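Long-range contacts in 3-hydroxyacyl-CoA dehydrogenase type-2 (Mycobacterium avium, PDB 3PPI), which probably catalyses the NAD-dependent oxidation of 3-hydroxyacyl-CoA thioesters to 3-ketoacyl-CoA, as a member of the short-chain dehydrogenase/reductase family: residues Ile34-Ala39 against Ala107-Gly112; Val57-Leu62 against Ala78-Thr83. One frame throughout, in Å; residues are numbered along the deposited sequence.

Contact 1. Residues Ile34-Ala39 against Ala107-Gly112. With MG (magnesium ion), chain F.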
# COMPACT_ATOMS: atom_id res chain seq x y z
N ILE A 34 -1.96 -14.77 26.11
CA ILE A 34 -0.77 -14.07 26.61
C ILE A 34 -0.73 -12.68 25.99
O ILE A 34 -0.90 -12.54 24.77
CB ILE A 34 0.54 -14.82 26.23
CG1 ILE A 34 0.67 -16.14 26.98
CG2 ILE A 34 1.78 -13.95 26.52
CD1 ILE A 34 1.64 -17.10 26.31
N VAL A 35 -0.51 -11.66 26.79
CA VAL A 35 -0.32 -10.32 26.26
C VAL A 35 1.07 -9.84 26.61
O VAL A 35 1.38 -9.66 27.80
CB VAL A 35 -1.36 -9.32 26.80
CG1 VAL A 35 -1.13 -7.93 26.23
CG2 VAL A 35 -2.79 -9.80 26.47
N SER A 36 1.93 -9.68 25.60
CA SER A 36 3.26 -9.10 25.83
C SER A 36 3.09 -7.59 26.04
O SER A 36 2.20 -6.98 25.47
CB SER A 36 4.27 -9.45 24.72
OG SER A 36 4.11 -8.67 23.55
N GLY A 37 3.92 -7.01 26.89
CA GLY A 37 3.71 -5.64 27.36
C GLY A 37 2.44 -5.46 28.18
O GLY A 37 1.88 -4.36 28.24
N GLY A 38 1.99 -6.53 28.83
CA GLY A 38 0.68 -6.53 29.49
C GLY A 38 0.57 -5.70 30.75
O GLY A 38 -0.53 -5.44 31.21
N ALA A 39 1.70 -5.25 31.30
CA ALA A 39 1.73 -4.55 32.58
C ALA A 39 1.32 -3.09 32.50
O ALA A 39 1.01 -2.50 33.52
CB ALA A 39 3.11 -4.64 33.23
N ALA A 107 -2.71 -14.75 21.49
CA ALA A 107 -1.69 -13.85 22.02
C ALA A 107 -1.84 -12.49 21.36
O ALA A 107 -2.22 -12.39 20.19
CB ALA A 107 -0.30 -14.41 21.78
N VAL A 108 -1.58 -11.44 22.14
CA VAL A 108 -1.48 -10.09 21.61
C VAL A 108 -0.07 -9.60 21.96
O VAL A 108 0.28 -9.53 23.13
CB VAL A 108 -2.58 -9.15 22.19
CG1 VAL A 108 -2.45 -7.77 21.61
CG2 VAL A 108 -4.01 -9.74 21.93
N VAL A 109 0.74 -9.32 20.94
CA VAL A 109 2.14 -8.93 21.12
C VAL A 109 2.18 -7.41 21.16
O VAL A 109 2.20 -6.75 20.12
CB VAL A 109 3.01 -9.50 19.99
CG1 VAL A 109 4.49 -9.24 20.26
CG2 VAL A 109 2.75 -10.99 19.83
N ALA A 110 2.16 -6.83 22.35
CA ALA A 110 1.92 -5.40 22.50
C ALA A 110 2.99 -4.68 23.30
O ALA A 110 2.73 -3.59 23.79
CB ALA A 110 0.53 -5.17 23.14
N HIS A 111 4.17 -5.28 23.45
CA HIS A 111 5.26 -4.59 24.13
C HIS A 111 5.63 -3.32 23.35
O HIS A 111 5.78 -3.34 22.12
CB HIS A 111 6.47 -5.51 24.40
CG HIS A 111 7.04 -6.17 23.19
ND1 HIS A 111 6.51 -7.33 22.65
CD2 HIS A 111 8.13 -5.88 22.43
CE1 HIS A 111 7.22 -7.70 21.61
NE2 HIS A 111 8.20 -6.83 21.44
N GLY A 112 5.73 -2.21 24.08
CA GLY A 112 5.80 -0.86 23.50
C GLY A 112 7.08 -0.10 23.83
O GLY A 112 8.13 -0.69 24.11
MG MG F . 3.06 -2.07 28.12
O HOH W 1 1.83 -2.23 26.02
O HOH W 2 5.04 -2.41 27.06
O HOH W 3 4.52 -2.48 30.01

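Contact 2. Residues Val57-Leu62 against Ala78-Thr83. With MG (magnesium ion), chain E.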
# COMPACT_ATOMS: atom_id res chain seq x y z
N VAL A 57 -5.72 -14.90 31.35
CA VAL A 57 -4.70 -14.06 30.72
C VAL A 57 -3.37 -14.06 31.46
O VAL A 57 -3.32 -13.95 32.70
CB VAL A 57 -5.19 -12.61 30.61
CG1 VAL A 57 -4.17 -11.77 29.85
CG2 VAL A 57 -6.53 -12.55 29.88
N VAL A 58 -2.29 -14.21 30.71
CA VAL A 58 -0.95 -14.06 31.24
C VAL A 58 -0.44 -12.69 30.87
O VAL A 58 -0.43 -12.31 29.70
CB VAL A 58 -0.02 -15.14 30.71
CG1 VAL A 58 1.44 -14.81 31.07
CG2 VAL A 58 -0.43 -16.48 31.28
N ILE A 59 -0.07 -11.92 31.90
CA ILE A 59 0.55 -10.62 31.74
C ILE A 59 2.04 -10.89 31.60
O ILE A 59 2.70 -11.21 32.58
CB ILE A 59 0.27 -9.73 32.98
CG1 ILE A 59 -1.21 -9.41 33.10
CG2 ILE A 59 1.09 -8.44 32.91
CD1 ILE A 59 -1.73 -9.36 34.57
N ALA A 60 2.55 -10.80 30.38
CA ALA A 60 3.94 -11.08 30.05
C ALA A 60 4.68 -9.77 29.92
O ALA A 60 4.52 -9.06 28.92
CB ALA A 60 4.05 -11.88 28.75
N ASP A 61 5.49 -9.44 30.92
CA ASP A 61 6.14 -8.15 30.96
C ASP A 61 7.38 -8.22 31.87
O ASP A 61 7.50 -9.15 32.66
CB ASP A 61 5.16 -7.10 31.49
CG ASP A 61 5.43 -5.72 30.97
OD1 ASP A 61 6.60 -5.29 31.08
OD2 ASP A 61 4.49 -5.07 30.44
N LEU A 62 8.29 -7.26 31.73
CA LEU A 62 9.44 -7.14 32.63
C LEU A 62 9.13 -6.21 33.81
O LEU A 62 9.84 -6.24 34.81
CB LEU A 62 10.69 -6.67 31.88
CG LEU A 62 11.39 -7.70 30.98
CD1 LEU A 62 12.54 -7.03 30.24
CD2 LEU A 62 11.87 -8.90 31.81
N ALA A 78 -6.00 -14.20 36.11
CA ALA A 78 -4.93 -13.32 35.59
C ALA A 78 -3.63 -13.57 36.35
O ALA A 78 -3.62 -13.49 37.57
CB ALA A 78 -5.33 -11.85 35.71
N GLU A 79 -2.55 -13.87 35.62
CA GLU A 79 -1.25 -14.14 36.23
C GLU A 79 -0.16 -13.30 35.60
O GLU A 79 -0.08 -13.20 34.37
CB GLU A 79 -0.86 -15.60 36.06
CG GLU A 79 -1.73 -16.58 36.84
CD GLU A 79 -1.47 -16.56 38.34
OE1 GLU A 79 -0.40 -16.07 38.78
OE2 GLU A 79 -2.35 -17.06 39.07
N PHE A 80 0.72 -12.74 36.44
CA PHE A 80 1.91 -12.07 35.96
C PHE A 80 3.05 -13.06 35.76
O PHE A 80 3.40 -13.79 36.68
CB PHE A 80 2.37 -11.00 36.95
CG PHE A 80 3.72 -10.46 36.63
CD1 PHE A 80 3.92 -9.73 35.46
CD2 PHE A 80 4.81 -10.72 37.45
CE1 PHE A 80 5.15 -9.25 35.14
CE2 PHE A 80 6.06 -10.23 37.13
CZ PHE A 80 6.23 -9.50 35.97
N VAL A 81 3.64 -13.09 34.58
CA VAL A 81 4.89 -13.81 34.38
C VAL A 81 5.94 -12.85 33.85
O VAL A 81 5.73 -12.18 32.82
CB VAL A 81 4.71 -15.01 33.43
CG1 VAL A 81 6.06 -15.70 33.16
CG2 VAL A 81 3.68 -15.99 33.99
N SER A 82 7.07 -12.76 34.55
CA SER A 82 8.18 -11.91 34.14
C SER A 82 8.74 -12.47 32.85
O SER A 82 9.25 -13.59 32.83
CB SER A 82 9.27 -11.83 35.23
OG SER A 82 10.35 -11.02 34.81
N THR A 83 8.60 -11.71 31.76
CA THR A 83 8.94 -12.21 30.42
C THR A 83 9.77 -11.23 29.61
O THR A 83 9.37 -10.11 29.36
CB THR A 83 7.67 -12.52 29.60
OG1 THR A 83 6.79 -13.34 30.37
CG2 THR A 83 8.04 -13.25 28.30
MG MG E . -4.06 -13.14 39.70
O HOH W 4 10.61 -8.54 35.65
O HOH W 5 -3.88 -15.51 40.19
O HOH W 6 -4.96 -13.40 42.04
O HOH W 7 -1.88 -12.73 40.64

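Contact 1. Residues Ile34-Ala39 against Ala107-Gly112
Ser36 and His111 both turn their first torsions to place the side chain between its own backbone N and carbonyl carbon (chi1 79° and 56°), and Ser36 OG comes to the edge of the imidazole. There, in the plane of the ring, OG and His111 ND1 form a hydrogen bond of 2.9 Å. The pair lies at the C-terminal ends of two adjacent parallel strands of a Rossmann fold, 31-36 and 103-109, whose segments here run within 2° of each other. Further back along the strands, Val108 N donates to Ile34 O (2.9 Å), and Ser36 N donates to Val108 O (3.0 Å).

Beyond Val109 the pairing frays into a shared grip: Ala110 N points between Ser36 OG at 2.9 Å and Ser36 O at 3.1 Å, two weak bonds from one donor. His111 NE2 is held as well, by Leu139 O of helix 130-156, so both ring nitrogens have partners that fix the ring's rotation. Val35 and Val108 share the sheet face covered by helix 41-52, while Ala107 and Val109 pack on helix 130-156 on the other.

Gly37, third residue of a type II turn from Val35 to Gly38, has a positive phi and lets the chains close in until its CA lies 3.7 Å from His111 CA. The turn opens the glycine-rich loop that runs from Gly37 to Gly43, consistent with the GxxxGxG cofactor-binding motif of short-chain dehydrogenases. A magnesium ion sits beyond the C-terminal ends of the strands, bound by Gly37 O at 2.6 Å and three waters, in a site to which Gly40 also belongs. Two of these waters reach the other strand's extension: one donates to Ala110 O, and the other accepts from Gly112 N at 3.1 Å.

Contact 2. Residues Val57-Leu62 against Ala78-Thr83
Backbone hydrogen bonds between Val57-Leu62 and Ala78-Thr83 form the polar core of this contact, with Ile59 at its middle: Ile59 N donates to Glu79 O (2.8 Å), and Ile59 O receives Val81 N (2.9 Å). Glu79 N and Val57 O continue the pattern toward the start of the strands. Toward the end the geometry changes. Thr83 N reaches Asp61 O at 2.9 Å, but from above the carbonyl plane, 59° out of it. Val81 O takes two donors, a weak bond from Asp61 N at 3.3 Å and one from Thr83 OG1 at 2.9 Å, so the threonine hydroxyl folds back onto its own strand.

The carboxylate of Asp61 turns elsewhere: OD2 accepts from Ala39 N in the glycine-rich loop, and OD1 from Ala63 N. An acidic residue at the end of the second strand is, in NAD-dependent relatives, the usual partner of the adenosine ribose, and Asp61 is consistent with that place. The two strands are joined through helix 64-74 as a right-handed beta-alpha-beta crossover of the Rossmann fold, and their axes are twisted by 26°.

On the face toward that helix, Phe80 has CG anti to its backbone N (chi1 170°), which swings the ring along the strand, with Ser82 N over one of its faces. CD1 touches Ile59 CG2 at 4.0 Å, the two side chains crossing at about a right angle, and CE1 comes 3.4 Å from Asp61 O. On the opposite face, Val58 CG1 meets Val81 CG2 at 3.9 Å beneath helix 88-98, and the methyl of Ala60 lies against Thr83 OG1. At the C-terminal end a water bridges Leu62 O and Ser82 OG; at the N-terminal end of strand 78-82, Ala78 O and Gly75 O both bind a magnesium ion.

In the fold
Contacts 1 and 2 belong to one parallel sheet, in which strands 31-36 and 56-61 are neighbours: Val35 N and Val58 O, 3.0 Å apart, probably form a hydrogen bond that joins them. Contact 1 is the more central and almost wholly buried, its centre about 5 Å from that of the chain; contact 2, centred about 14 Å from the chain's centre, includes the outermost strand on its side, with exposed residues at its end. Their chemistry follows. In contact 1 regular pairing is short and gives way to side-chain and turn interactions, whereas contact 2 keeps a longer run of backbone bonds. Each has a magnesium ion bound through a backbone carbonyl, at opposite ends of the strands.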